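Local coordinates for protein tRNA (cytosine(72)-C(5))-methyltransferase (Pyrococcus horikoshii, PDB 5ZVE) that methylates the C5 position of cytosine 72 in several tRNAs, using S-adenosyl-L-methionine as the methyl donor, at residues A[84-89]-A[126-131]; A[90-95]-A[111-116]; A[190-195]-A[345-350]; A[359-364]-A[375-380]. One frame throughout, in Å; residues are numbered along the deposited sequence.

The four contacts form two pairs, one in the PUA domain and one in the methyltransferase domain. Contacts 1 and 2 have centres 10 Å apart and share a sheet: strand 124-128 runs beside strand 90-93, with Q126 O 2.8 Å from V91 N. Contacts 3 and 4, with centres 9 Å apart, meet through Q347, whose NE2 lies 2.8 Å from I376 O. The two pairs lie on opposite sides of the chain's centre. Contact 4 is near the active site: the F375 side chain is about 8 Å from that of the probable nucleophile C323. S-adenosyl-L-homocysteine lies about 12 Å from the I376 side chain and about 13 Å from the R191 side chain of contact 3.

Contact 1: A[84-89]-A[126-131]; sequences FEPKLP and QIRDPK
In the PUA fold, loop 84-89, which leads into strand 90-93, meets strand 124-128 through Q126. The Q126 backbone N donates a nearly straight bond to P89 O (3.1 Å). Its side-chain NE2 donates to L88 O at 3.0 Å, and that acceptor lies close to the Q126 amide plane. CG of Q126 sits between the backbone N and the carbonyl carbon (chi1 67°), and the extended chain beyond carries the amide to the loop. P86 crosses the glutamine at about a right angle, with its CG 3.4 Å from Q126 OE1. That oxygen is gripped by R128 side-on: NE at 2.7 Å and NH2 at 2.8 Å both donate to it. R128 thus helps fix the rotation of the amide, which keeps NE2 turned toward the loop. With an alanine here the backbone bond to P89 would remain, but L88 O would probably lose this donor and R128 NE and NH2 their shared acceptor. R128 NH1 has a second partner in G132 O. One edge of strand 124-128 pairs with strand 134-140, whose I137 is touched by F84 and L88. On its other side, Q126 and R128 make backbone bonds to V91 and A93 of strand 90-93.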
loop_
_atom_site.group_PDB
_atom_site.type_symbol
_atom_site.label_atom_id
_atom_site.label_comp_id
_atom_site.label_asym_id
_atom_site.label_seq_id
_atom_site.Cartn_x
_atom_site.Cartn_y
_atom_site.Cartn_z
ATOM N N PHE A 84 21.915 -15.624 9.600
ATOM C CA PHE A 84 21.949 -17.023 9.170
ATOM C C PHE A 84 22.722 -17.217 7.865
ATOM O O PHE A 84 22.449 -16.555 6.864
ATOM C CB PHE A 84 20.528 -17.568 9.010
ATOM C CG PHE A 84 20.475 -19.027 8.647
ATOM C CD1 PHE A 84 21.231 -19.956 9.343
ATOM C CD2 PHE A 84 19.674 -19.469 7.610
ATOM C CE1 PHE A 84 21.185 -21.299 9.014
ATOM C CE2 PHE A 84 19.630 -20.809 7.276
ATOM C CZ PHE A 84 20.384 -21.724 7.979
ATOM N N GLU A 85 23.695 -18.122 7.890
ATOM C CA GLU A 85 24.498 -18.431 6.709
ATOM C C GLU A 85 24.325 -19.885 6.305
ATOM O O GLU A 85 25.132 -20.740 6.673
ATOM C CB GLU A 85 25.978 -18.134 6.954
ATOM C CG GLU A 85 26.286 -16.674 7.216
ATOM C CD GLU A 85 27.487 -16.189 6.422
ATOM O OE1 GLU A 85 28.347 -17.026 6.066
ATOM O OE2 GLU A 85 27.568 -14.971 6.153
ATOM N N PRO A 86 23.261 -20.174 5.545
ATOM C CA PRO A 86 23.006 -21.550 5.116
ATOM C C PRO A 86 24.132 -22.080 4.238
ATOM O O PRO A 86 24.672 -21.334 3.426
ATOM C CB PRO A 86 21.699 -21.436 4.325
ATOM C CG PRO A 86 21.634 -20.011 3.894
ATOM C CD PRO A 86 22.289 -19.222 4.983
ATOM N N LYS A 87 24.486 -23.347 4.409
ATOM C CA LYS A 87 25.508 -23.967 3.578
ATOM C C LYS A 87 24.850 -24.545 2.337
ATOM O O LYS A 87 24.687 -25.754 2.209
ATOM C CB LYS A 87 26.251 -25.050 4.353
ATOM C CG LYS A 87 26.940 -24.525 5.597
ATOM C CD LYS A 87 27.984 -23.479 5.241
ATOM C CE LYS A 87 28.870 -23.157 6.434
ATOM N NZ LYS A 87 29.533 -24.376 6.983
ATOM N N LEU A 88 24.482 -23.662 1.418
ATOM C CA LEU A 88 23.628 -24.026 0.300
ATOM C C LEU A 88 24.060 -23.284 -0.952
ATOM O O LEU A 88 24.566 -22.166 -0.864
ATOM C CB LEU A 88 22.165 -23.699 0.623
ATOM C CG LEU A 88 21.497 -24.426 1.791
ATOM C CD1 LEU A 88 20.041 -23.995 1.943
ATOM C CD2 LEU A 88 21.596 -25.929 1.586
ATOM N N PRO A 89 23.867 -23.902 -2.127
ATOM C CA PRO A 89 24.114 -23.159 -3.364
ATOM C C PRO A 89 23.145 -21.979 -3.492
ATOM O O PRO A 89 22.016 -22.058 -3.014
ATOM C CB PRO A 89 23.873 -24.201 -4.459
ATOM C CG PRO A 89 23.012 -25.234 -3.828
ATOM C CD PRO A 89 23.413 -25.279 -2.383
ATOM N N GLN A 126 19.465 -21.656 -1.325
ATOM C CA GLN A 126 19.134 -20.413 -0.654
ATOM C C GLN A 126 18.893 -19.346 -1.709
ATOM O O GLN A 126 19.546 -19.336 -2.753
ATOM C CB GLN A 126 20.242 -19.992 0.314
ATOM C CG GLN A 126 21.558 -19.612 -0.354
ATOM C CD GLN A 126 22.572 -19.095 0.639
ATOM O OE1 GLN A 126 22.377 -18.047 1.252
ATOM N NE2 GLN A 126 23.666 -19.831 0.810
ATOM N N ILE A 127 17.923 -18.478 -1.451
ATOM C CA ILE A 127 17.565 -17.441 -2.402
ATOM C C ILE A 127 17.967 -16.070 -1.873
ATOM O O ILE A 127 17.577 -15.670 -0.774
ATOM C CB ILE A 127 16.064 -17.442 -2.712
ATOM C CG1 ILE A 127 15.635 -18.813 -3.238
ATOM C CG2 ILE A 127 15.723 -16.345 -3.714
ATOM C CD1 ILE A 127 14.142 -18.981 -3.339
ATOM N N ARG A 128 18.752 -15.359 -2.671
ATOM C CA ARG A 128 19.179 -14.015 -2.319
ATOM C C ARG A 128 18.788 -13.007 -3.386
ATOM O O ARG A 128 18.688 -13.347 -4.565
ATOM C CB ARG A 128 20.686 -13.983 -2.088
ATOM C CG ARG A 128 21.058 -14.348 -0.666
ATOM C CD ARG A 128 22.522 -14.654 -0.551
ATOM N NE ARG A 128 22.816 -15.503 0.600
ATOM C CZ ARG A 128 23.116 -15.038 1.807
ATOM N NH1 ARG A 128 23.165 -13.731 2.018
ATOM N NH2 ARG A 128 23.379 -15.877 2.799
ATOM N N ASP A 129 18.551 -11.771 -2.961
ATOM C CA ASP A 129 18.270 -10.686 -3.889
ATOM C C ASP A 129 19.592 -10.238 -4.521
ATOM O O ASP A 129 20.651 -10.730 -4.112
ATOM C CB ASP A 129 17.516 -9.552 -3.165
ATOM C CG ASP A 129 18.417 -8.618 -2.364
ATOM O OD1 ASP A 129 19.613 -8.903 -2.136
ATOM O OD2 ASP A 129 17.886 -7.575 -1.928
ATOM N N PRO A 130 19.550 -9.319 -5.516
ATOM C CA PRO A 130 20.809 -8.985 -6.198
ATOM C C PRO A 130 21.877 -8.358 -5.293
ATOM O O PRO A 130 23.033 -8.287 -5.696
ATOM C CB PRO A 130 20.368 -7.985 -7.272
ATOM C CG PRO A 130 18.943 -8.316 -7.531
ATOM C CD PRO A 130 18.389 -8.705 -6.195
ATOM N N LYS A 131 21.500 -7.942 -4.089
ATOM C CA LYS A 131 22.443 -7.326 -3.162
ATOM C C LYS A 131 22.797 -8.238 -1.988
ATOM O O LYS A 131 23.331 -7.776 -0.980
ATOM C CB LYS A 131 21.878 -6.009 -2.635
ATOM C CG LYS A 131 21.684 -4.950 -3.699
ATOM C CD LYS A 131 21.139 -3.662 -3.094
ATOM C CE LYS A 131 20.848 -2.634 -4.171
ATOM N NZ LYS A 131 20.361 -1.344 -3.612
#

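Contact 2: A[90-95]-A[111-116]; sequences VVVANK and GVLKAD
V92 O is gripped by two backbone nitrogens of the opposite strand. L113 N donates to it at 2.7 Å, and K114 N adds a weak bond at 3.3 Å. L113 and K114 therefore both face V92, which makes a classic beta bulge in an antiparallel pair. The register slips by one residue here. On one side of the bulge V92 pairs with K114, and V92 N donates back to K114 O (2.7 Å). On the other side A93 pairs with V112, and the chain closes with N94 N bound to G111 O at 3.0 Å. D116 N to V90 O holds the far end.

The bulge places two side chains beside V92. With chi1 at -173°, V92 turns CG1 out from its own N to meet L113 CD2 at 3.8 Å. The V92 CB and CG2 lie along K114 CG, all three side chains pointing the same way. V91 and A115 share the other face, with V91 CG2 against A115 CB (4.2 Å). A water accepts from V90 N and donates to D116 OD2, bridging the strand ends. The other carboxylate oxygen, D116 OD1, accepts from N118 N. N94 is the N-cap of helix 95-101, its OD1 accepting from A97 N.

The pair lies in the PUA sheet. Strand 112-115 is outermost, and strand 90-93 continues in parallel to strand 124-128. Helix 144-147 packs on the V91 face through M147 and Y144, and L107 of strand 107-108 touches V91, A93 and V112.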
loop_
_atom_site.group_PDB
_atom_site.type_symbol
_atom_site.label_atom_id
_atom_site.label_comp_id
_atom_site.label_asym_id
_atom_site.label_seq_id
_atom_site.Cartn_x
_atom_site.Cartn_y
_atom_site.Cartn_z
ATOM N N VAL A 90 23.578 -20.906 -4.143
ATOM C CA VAL A 90 22.798 -19.676 -4.174
ATOM C C VAL A 90 21.990 -19.535 -5.463
ATOM O O VAL A 90 22.513 -19.733 -6.561
ATOM C CB VAL A 90 23.714 -18.437 -4.010
ATOM C CG1 VAL A 90 22.965 -17.142 -4.326
ATOM C CG2 VAL A 90 24.315 -18.398 -2.610
ATOM N N VAL A 91 20.706 -19.212 -5.313
ATOM C CA VAL A 91 19.912 -18.699 -6.423
ATOM C C VAL A 91 19.700 -17.203 -6.212
ATOM O O VAL A 91 19.257 -16.776 -5.147
ATOM C CB VAL A 91 18.542 -19.395 -6.550
ATOM C CG1 VAL A 91 17.750 -18.783 -7.695
ATOM C CG2 VAL A 91 18.714 -20.888 -6.767
ATOM N N VAL A 92 20.037 -16.408 -7.221
ATOM C CA VAL A 92 19.839 -14.968 -7.142
ATOM C C VAL A 92 18.547 -14.584 -7.850
ATOM O O VAL A 92 18.407 -14.788 -9.055
ATOM C CB VAL A 92 21.015 -14.193 -7.757
ATOM C CG1 VAL A 92 20.854 -12.701 -7.499
ATOM C CG2 VAL A 92 22.337 -14.692 -7.193
ATOM N N ALA A 93 17.601 -14.039 -7.089
ATOM C CA ALA A 93 16.339 -13.568 -7.643
ATOM C C ALA A 93 16.461 -12.093 -7.965
ATOM O O ALA A 93 17.175 -11.371 -7.276
ATOM C CB ALA A 93 15.194 -13.812 -6.663
ATOM N N ASN A 94 15.788 -11.639 -9.016
ATOM C CA ASN A 94 15.784 -10.212 -9.298
ATOM C C ASN A 94 15.005 -9.464 -8.221
ATOM O O ASN A 94 14.316 -10.077 -7.404
ATOM C CB ASN A 94 15.233 -9.915 -10.705
ATOM C CG ASN A 94 13.744 -10.214 -10.857
ATOM O OD1 ASN A 94 12.914 -9.809 -10.041
ATOM N ND2 ASN A 94 13.402 -10.912 -11.933
ATOM N N LYS A 95 15.133 -8.143 -8.231
ATOM C CA LYS A 95 14.601 -7.273 -7.189
ATOM C C LYS A 95 13.130 -7.552 -6.868
ATOM O O LYS A 95 12.727 -7.575 -5.704
ATOM C CB LYS A 95 14.781 -5.810 -7.612
ATOM C CG LYS A 95 14.146 -4.795 -6.692
ATOM C CD LYS A 95 14.610 -3.382 -7.031
ATOM C CE LYS A 95 13.627 -2.676 -7.947
ATOM N NZ LYS A 95 12.272 -2.590 -7.327
ATOM N N GLY A 111 11.802 -14.917 -12.599
ATOM C CA GLY A 111 12.241 -14.197 -11.420
ATOM C C GLY A 111 13.690 -14.479 -11.072
ATOM O O GLY A 111 14.242 -13.882 -10.151
ATOM N N VAL A 112 14.310 -15.382 -11.824
ATOM C CA VAL A 112 15.685 -15.794 -11.555
ATOM C C VAL A 112 16.689 -14.965 -12.352
ATOM O O VAL A 112 16.630 -14.911 -13.581
ATOM C CB VAL A 112 15.899 -17.287 -11.876
ATOM C CG1 VAL A 112 17.369 -17.663 -11.733
ATOM C CG2 VAL A 112 15.027 -18.153 -10.981
ATOM N N LEU A 113 17.622 -14.337 -11.643
ATOM C CA LEU A 113 18.645 -13.510 -12.271
ATOM C C LEU A 113 19.852 -14.352 -12.679
ATOM O O LEU A 113 20.311 -14.295 -13.821
ATOM C CB LEU A 113 19.068 -12.389 -11.314
ATOM C CG LEU A 113 20.122 -11.377 -11.766
ATOM C CD1 LEU A 113 19.596 -10.539 -12.920
ATOM C CD2 LEU A 113 20.536 -10.490 -10.599
ATOM N N LYS A 114 20.347 -15.146 -11.738
ATOM C CA LYS A 114 21.465 -16.049 -11.974
ATOM C C LYS A 114 21.545 -17.030 -10.810
ATOM O O LYS A 114 20.865 -16.845 -9.799
ATOM C CB LYS A 114 22.772 -15.270 -12.131
ATOM C CG LYS A 114 23.110 -14.384 -10.943
ATOM C CD LYS A 114 24.284 -13.468 -11.244
ATOM C CE LYS A 114 24.631 -12.620 -10.038
ATOM N NZ LYS A 114 25.696 -11.618 -10.329
ATOM N N ALA A 115 22.357 -18.073 -10.947
ATOM C CA ALA A 115 22.399 -19.116 -9.931
ATOM C C ALA A 115 23.690 -19.923 -9.966
ATOM O O ALA A 115 24.456 -19.857 -10.930
ATOM C CB ALA A 115 21.205 -20.043 -10.092
ATOM N N ASP A 116 23.917 -20.676 -8.894
ATOM C CA ASP A 116 25.046 -21.593 -8.796
ATOM C C ASP A 116 24.859 -22.711 -9.816
ATOM O O ASP A 116 23.780 -23.290 -9.917
ATOM C CB ASP A 116 25.154 -22.145 -7.369
ATOM C CG ASP A 116 26.402 -22.984 -7.144
ATOM O OD1 ASP A 116 26.622 -23.970 -7.879
ATOM O OD2 ASP A 116 27.171 -22.652 -6.218
HETATM O O HOH W 1 26.106 -20.818 -4.530
#

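Contact 3: A[190-195]-A[345-350]; sequences ARVLEP and EEQSIF
V192 packs on the aliphatic part of Q347. Its CG1 comes 3.5 Å from Q347 CG and almost as near to CB. The two side chains cross obliquely. CG1 is anti to the backbone N (chi1 166°), and this turns it onto the glutamine stem. The other methyl, CG2, approaches I349 O. Beyond the stem, the Q347 amide is held outside the contact: OE1 accepts from Q362 NE2, and NE2 donates to I376 O. V192 thus lies against a side chain that is fixed at its far end. The contact joins the end of helix 184-193 to the loop between strands 342-344 and 353-355, in the Rossmann-like methyltransferase domain. At the helix end the chain leaves helical geometry at E194, which has positive phi, and its extended side chain reaches the loop. E194 OE2 lies 3.3 Å from S348 CB. One water ties the two segments together. It donates to V192 O (2.6 Å) and to E194 OE2 (2.8 Å), and accepts from S348 N at 3.1 Å. On the other flank R191 CB touches I349 CD1 at 4.0 Å. The R191 chain bends at chi2 and leads its guanidinium away from the loop, where NE makes a salt bridge with E69.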
loop_
_atom_site.group_PDB
_atom_site.type_symbol
_atom_site.label_atom_id
_atom_site.label_comp_id
_atom_site.label_asym_id
_atom_site.label_seq_id
_atom_site.Cartn_x
_atom_site.Cartn_y
_atom_site.Cartn_z
ATOM N N ALA A 190 -10.836 6.083 3.483
ATOM C CA ALA A 190 -12.140 6.162 2.822
ATOM C C ALA A 190 -13.270 6.377 3.827
ATOM O O ALA A 190 -14.228 7.100 3.554
ATOM C CB ALA A 190 -12.396 4.909 2.002
ATOM N N ARG A 191 -13.157 5.741 4.987
ATOM C CA ARG A 191 -14.128 5.937 6.059
ATOM C C ARG A 191 -14.154 7.387 6.542
ATOM O O ARG A 191 -15.218 7.990 6.688
ATOM C CB ARG A 191 -13.816 5.002 7.228
ATOM C CG ARG A 191 -14.327 3.590 7.033
ATOM C CD ARG A 191 -15.785 3.497 7.460
ATOM N NE ARG A 191 -16.281 2.127 7.405
ATOM C CZ ARG A 191 -17.493 1.761 7.802
ATOM N NH1 ARG A 191 -18.332 2.665 8.290
ATOM N NH2 ARG A 191 -17.864 0.494 7.713
ATOM N N VAL A 192 -12.970 7.934 6.784
ATOM C CA VAL A 192 -12.819 9.288 7.298
ATOM C C VAL A 192 -13.359 10.330 6.309
ATOM O O VAL A 192 -13.732 11.435 6.696
ATOM C CB VAL A 192 -11.326 9.552 7.642
ATOM C CG1 VAL A 192 -11.035 11.028 7.855
ATOM C CG2 VAL A 192 -10.917 8.721 8.860
ATOM N N LEU A 193 -13.470 9.943 5.043
ATOM C CA LEU A 193 -14.063 10.809 4.031
ATOM C C LEU A 193 -15.574 10.931 4.215
ATOM O O LEU A 193 -16.170 11.949 3.853
ATOM C CB LEU A 193 -13.754 10.285 2.627
ATOM C CG LEU A 193 -14.243 11.184 1.487
ATOM C CD1 LEU A 193 -13.592 12.560 1.565
ATOM C CD2 LEU A 193 -13.982 10.553 0.128
ATOM N N GLU A 194 -16.175 9.893 4.793
ATOM C CA GLU A 194 -17.620 9.821 5.011
ATOM C C GLU A 194 -18.426 10.167 3.758
ATOM O O GLU A 194 -19.204 11.120 3.768
ATOM C CB GLU A 194 -18.041 10.749 6.154
ATOM C CG GLU A 194 -17.366 10.477 7.487
ATOM C CD GLU A 194 -17.888 11.387 8.591
ATOM O OE1 GLU A 194 -18.982 11.965 8.419
ATOM O OE2 GLU A 194 -17.211 11.524 9.631
ATOM N N PRO A 195 -18.242 9.400 2.674
ATOM C CA PRO A 195 -18.971 9.737 1.448
ATOM C C PRO A 195 -20.472 9.530 1.597
ATOM O O PRO A 195 -20.899 8.565 2.224
ATOM C CB PRO A 195 -18.388 8.767 0.421
ATOM C CG PRO A 195 -17.979 7.578 1.234
ATOM C CD PRO A 195 -17.489 8.138 2.541
ATOM N N GLU A 345 -10.164 19.284 10.393
ATOM C CA GLU A 345 -11.345 18.720 11.032
ATOM C C GLU A 345 -11.033 17.369 11.662
ATOM O O GLU A 345 -10.211 16.602 11.153
ATOM C CB GLU A 345 -12.487 18.570 10.030
ATOM C CG GLU A 345 -12.894 19.861 9.353
ATOM C CD GLU A 345 -14.183 20.434 9.920
ATOM O OE1 GLU A 345 -15.236 19.774 9.780
ATOM O OE2 GLU A 345 -14.145 21.543 10.501
ATOM N N GLU A 346 -11.695 17.097 12.780
ATOM C CA GLU A 346 -11.580 15.823 13.475
ATOM C C GLU A 346 -11.946 14.671 12.549
ATOM O O GLU A 346 -12.947 14.732 11.836
ATOM C CB GLU A 346 -12.484 15.826 14.707
ATOM C CG GLU A 346 -12.278 14.681 15.669
ATOM C CD GLU A 346 -13.282 14.702 16.807
ATOM O OE1 GLU A 346 -14.499 14.734 16.523
ATOM O OE2 GLU A 346 -12.856 14.702 17.982
ATOM N N GLN A 347 -11.137 13.618 12.561
ATOM C CA GLN A 347 -11.426 12.447 11.748
ATOM C C GLN A 347 -12.279 11.469 12.549
ATOM O O GLN A 347 -12.102 11.328 13.760
ATOM C CB GLN A 347 -10.132 11.788 11.272
ATOM C CG GLN A 347 -9.267 12.696 10.410
ATOM C CD GLN A 347 -7.987 12.025 9.963
ATOM O OE1 GLN A 347 -7.874 10.800 9.992
ATOM N NE2 GLN A 347 -7.017 12.826 9.536
ATOM N N SER A 348 -13.200 10.795 11.867
ATOM C CA SER A 348 -14.218 9.993 12.537
ATOM C C SER A 348 -13.619 8.762 13.199
ATOM O O SER A 348 -14.115 8.298 14.224
ATOM C CB SER A 348 -15.307 9.574 11.550
ATOM O OG SER A 348 -14.765 8.792 10.497
ATOM N N ILE A 349 -12.551 8.239 12.608
ATOM C CA ILE A 349 -11.811 7.135 13.205
ATOM C C ILE A 349 -10.377 7.572 13.450
ATOM O O ILE A 349 -9.676 7.960 12.524
ATOM C CB ILE A 349 -11.825 5.884 12.303
ATOM C CG1 ILE A 349 -13.259 5.381 12.106
ATOM C CG2 ILE A 349 -10.935 4.791 12.884
ATOM C CD1 ILE A 349 -13.385 4.232 11.118
ATOM N N PHE A 350 -9.943 7.516 14.704
ATOM C CA PHE A 350 -8.572 7.868 15.036
ATOM C C PHE A 350 -7.955 6.782 15.899
ATOM O O PHE A 350 -8.178 6.736 17.107
ATOM C CB PHE A 350 -8.503 9.210 15.763
ATOM C CG PHE A 350 -7.178 9.908 15.611
ATOM C CD1 PHE A 350 -6.037 9.406 16.220
ATOM C CD2 PHE A 350 -7.077 11.077 14.868
ATOM C CE1 PHE A 350 -4.819 10.042 16.078
ATOM C CE2 PHE A 350 -5.866 11.721 14.728
ATOM C CZ PHE A 350 -4.733 11.205 15.334
HETATM O O HOH W 2 -14.429 11.721 9.161
#

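Contact 4: A[359-364]-A[375-380]; sequences NKVQRF and FIAKLR
Strands 361-364 and 375-380 run antiparallel, their axes 4.8 Å apart at closest approach. They form a pair within the mixed sheet of the Rossmann-like methyltransferase domain. Q362 and I376 are a hydrogen-bonded pair: Q362 N donates to I376 O (2.9 Å) and I376 N returns a bond to Q362 O (2.9 Å). R363 and F375 are the next, non-hydrogen-bonded pair.

F375 lies on one face with R363. A chi1 of 179° swings the ring out from the backbone N, and it reaches across to the other strand. R363 CG meets it at the edge, in plane, 3.6 Å from F375 CD1. The R363 guanidinium is tilted 63° from the ring; its NE makes a salt bridge with E331. V361 lies beside the ring, its CG2 3.8 Å from F375 CE1, and V361 CG1 packs on A377 CB at 3.6 Å. V334 of helix 331-339 touches both F375 and A377. Without the ring, as with an alanine here, a gap would probably open beside V361 and the R363 stem would lose its apolar neighbour.

Q362 and I376 project from the other face, and the Q362 amide also bonds with I349, I351 and G352. The I376 side chain is about 7 Å from that of K211, an S-adenosyl-L-methionine-binding residue. I376 CD1 meets the F364 ring at its edge, 3.8 Å from CE1.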
loop_
_atom_site.group_PDB
_atom_site.type_symbol
_atom_site.label_atom_id
_atom_site.label_comp_id
_atom_site.label_asym_id
_atom_site.label_seq_id
_atom_site.Cartn_x
_atom_site.Cartn_y
_atom_site.Cartn_z
ATOM N N ASN A 359 -2.303 18.681 15.322
ATOM C CA ASN A 359 -3.242 18.004 16.219
ATOM C C ASN A 359 -4.287 17.058 15.622
ATOM O O ASN A 359 -4.534 15.990 16.184
ATOM C CB ASN A 359 -3.978 19.057 17.051
ATOM C CG ASN A 359 -3.354 19.253 18.417
ATOM O OD1 ASN A 359 -2.883 18.299 19.040
ATOM N ND2 ASN A 359 -3.345 20.494 18.892
ATOM N N LYS A 360 -4.901 17.418 14.502
ATOM C CA LYS A 360 -6.044 16.636 14.037
ATOM C C LYS A 360 -5.723 15.668 12.900
ATOM O O LYS A 360 -6.581 14.875 12.502
ATOM C CB LYS A 360 -7.178 17.570 13.612
ATOM C CG LYS A 360 -7.744 18.399 14.755
ATOM C CD LYS A 360 -8.927 19.225 14.302
ATOM C CE LYS A 360 -9.591 19.923 15.473
ATOM N NZ LYS A 360 -10.793 20.682 15.037
ATOM N N VAL A 361 -4.502 15.722 12.376
ATOM C CA VAL A 361 -4.087 14.754 11.362
ATOM C C VAL A 361 -3.680 13.443 12.006
ATOM O O VAL A 361 -3.333 13.399 13.185
ATOM C CB VAL A 361 -2.930 15.282 10.492
ATOM C CG1 VAL A 361 -3.397 16.460 9.664
ATOM C CG2 VAL A 361 -1.726 15.644 11.351
ATOM N N GLN A 362 -3.708 12.375 11.221
ATOM C CA GLN A 362 -3.500 11.046 11.769
ATOM C C GLN A 362 -2.346 10.327 11.081
ATOM O O GLN A 362 -2.358 10.132 9.867
ATOM C CB GLN A 362 -4.786 10.223 11.648
ATOM C CG GLN A 362 -4.720 8.869 12.331
ATOM C CD GLN A 362 -6.041 8.131 12.315
ATOM O OE1 GLN A 362 -6.183 7.096 12.959
ATOM N NE2 GLN A 362 -7.011 8.653 11.574
ATOM N N ARG A 363 -1.356 9.922 11.869
ATOM C CA ARG A 363 -0.212 9.197 11.329
ATOM C C ARG A 363 -0.216 7.745 11.770
ATOM O O ARG A 363 -0.663 7.418 12.866
ATOM C CB ARG A 363 1.104 9.851 11.751
ATOM C CG ARG A 363 1.668 10.848 10.744
ATOM C CD ARG A 363 2.954 11.458 11.263
ATOM N NE ARG A 363 3.607 12.323 10.286
ATOM C CZ ARG A 363 4.615 11.938 9.509
ATOM N NH1 ARG A 363 5.078 10.693 9.584
ATOM N NH2 ARG A 363 5.159 12.793 8.653
ATOM N N PHE A 364 0.294 6.884 10.898
ATOM C CA PHE A 364 0.500 5.486 11.220
ATOM C C PHE A 364 1.984 5.157 11.132
ATOM O O PHE A 364 2.681 5.618 10.227
ATOM C CB PHE A 364 -0.311 4.583 10.288
ATOM C CG PHE A 364 -1.798 4.656 10.512
ATOM C CD1 PHE A 364 -2.571 5.592 9.846
ATOM C CD2 PHE A 364 -2.421 3.780 11.388
ATOM C CE1 PHE A 364 -3.941 5.658 10.052
ATOM C CE2 PHE A 364 -3.792 3.837 11.598
ATOM C CZ PHE A 364 -4.553 4.779 10.929
ATOM N N PHE A 375 -0.184 8.543 6.362
ATOM C CA PHE A 375 -0.577 9.873 6.797
ATOM C C PHE A 375 -1.959 10.217 6.263
ATOM O O PHE A 375 -2.256 9.973 5.097
ATOM C CB PHE A 375 0.455 10.907 6.330
ATOM C CG PHE A 375 0.112 12.318 6.711
ATOM C CD1 PHE A 375 0.401 12.794 7.980
ATOM C CD2 PHE A 375 -0.494 13.168 5.800
ATOM C CE1 PHE A 375 0.080 14.093 8.338
ATOM C CE2 PHE A 375 -0.811 14.469 6.146
ATOM C CZ PHE A 375 -0.523 14.933 7.417
ATOM N N ILE A 376 -2.805 10.778 7.122
ATOM C CA ILE A 376 -4.164 11.150 6.735
ATOM C C ILE A 376 -4.533 12.525 7.279
ATOM O O ILE A 376 -4.448 12.766 8.483
ATOM C CB ILE A 376 -5.221 10.139 7.248
ATOM C CG1 ILE A 376 -4.842 8.697 6.903
ATOM C CG2 ILE A 376 -6.599 10.478 6.695
ATOM C CD1 ILE A 376 -5.852 7.665 7.436
ATOM N N ALA A 377 -4.943 13.422 6.389
ATOM C CA ALA A 377 -5.453 14.726 6.790
ATOM C C ALA A 377 -6.865 14.934 6.257
ATOM O O ALA A 377 -7.142 14.643 5.094
ATOM C CB ALA A 377 -4.527 15.837 6.297
ATOM N N LYS A 378 -7.751 15.454 7.101
ATOM C CA LYS A 378 -9.115 15.755 6.680
ATOM C C LYS A 378 -9.401 17.235 6.832
ATOM O O LYS A 378 -9.298 17.778 7.933
ATOM C CB LYS A 378 -10.133 14.958 7.493
ATOM C CG LYS A 378 -11.572 15.238 7.093
ATOM C CD LYS A 378 -12.534 14.811 8.179
ATOM C CE LYS A 378 -13.967 14.921 7.704
ATOM N NZ LYS A 378 -14.929 14.612 8.791
ATOM N N LEU A 379 -9.784 17.883 5.735
ATOM C CA LEU A 379 -9.980 19.332 5.756
ATOM C C LEU A 379 -11.331 19.799 5.238
ATOM O O LEU A 379 -11.947 19.168 4.376
ATOM C CB LEU A 379 -8.900 20.034 4.945
ATOM C CG LEU A 379 -7.445 19.915 5.375
ATOM C CD1 LEU A 379 -6.702 21.103 4.861
ATOM C CD2 LEU A 379 -7.321 19.869 6.849
ATOM N N ARG A 380 -11.756 20.940 5.765
ATOM C CA ARG A 380 -12.985 21.597 5.362
ATOM C C ARG A 380 -12.645 22.945 4.715
ATOM O O ARG A 380 -11.897 23.742 5.287
ATOM C CB ARG A 380 -13.894 21.773 6.581
ATOM C CG ARG A 380 -15.031 22.763 6.441
ATOM C CD ARG A 380 -16.062 22.296 5.432
ATOM N NE ARG A 380 -16.489 20.903 5.595
ATOM C CZ ARG A 380 -17.122 20.410 6.658
ATOM N NH1 ARG A 380 -17.428 21.191 7.683
ATOM N NH2 ARG A 380 -17.464 19.127 6.689
HETATM O O HOH W 3 -7.638 15.735 9.852
#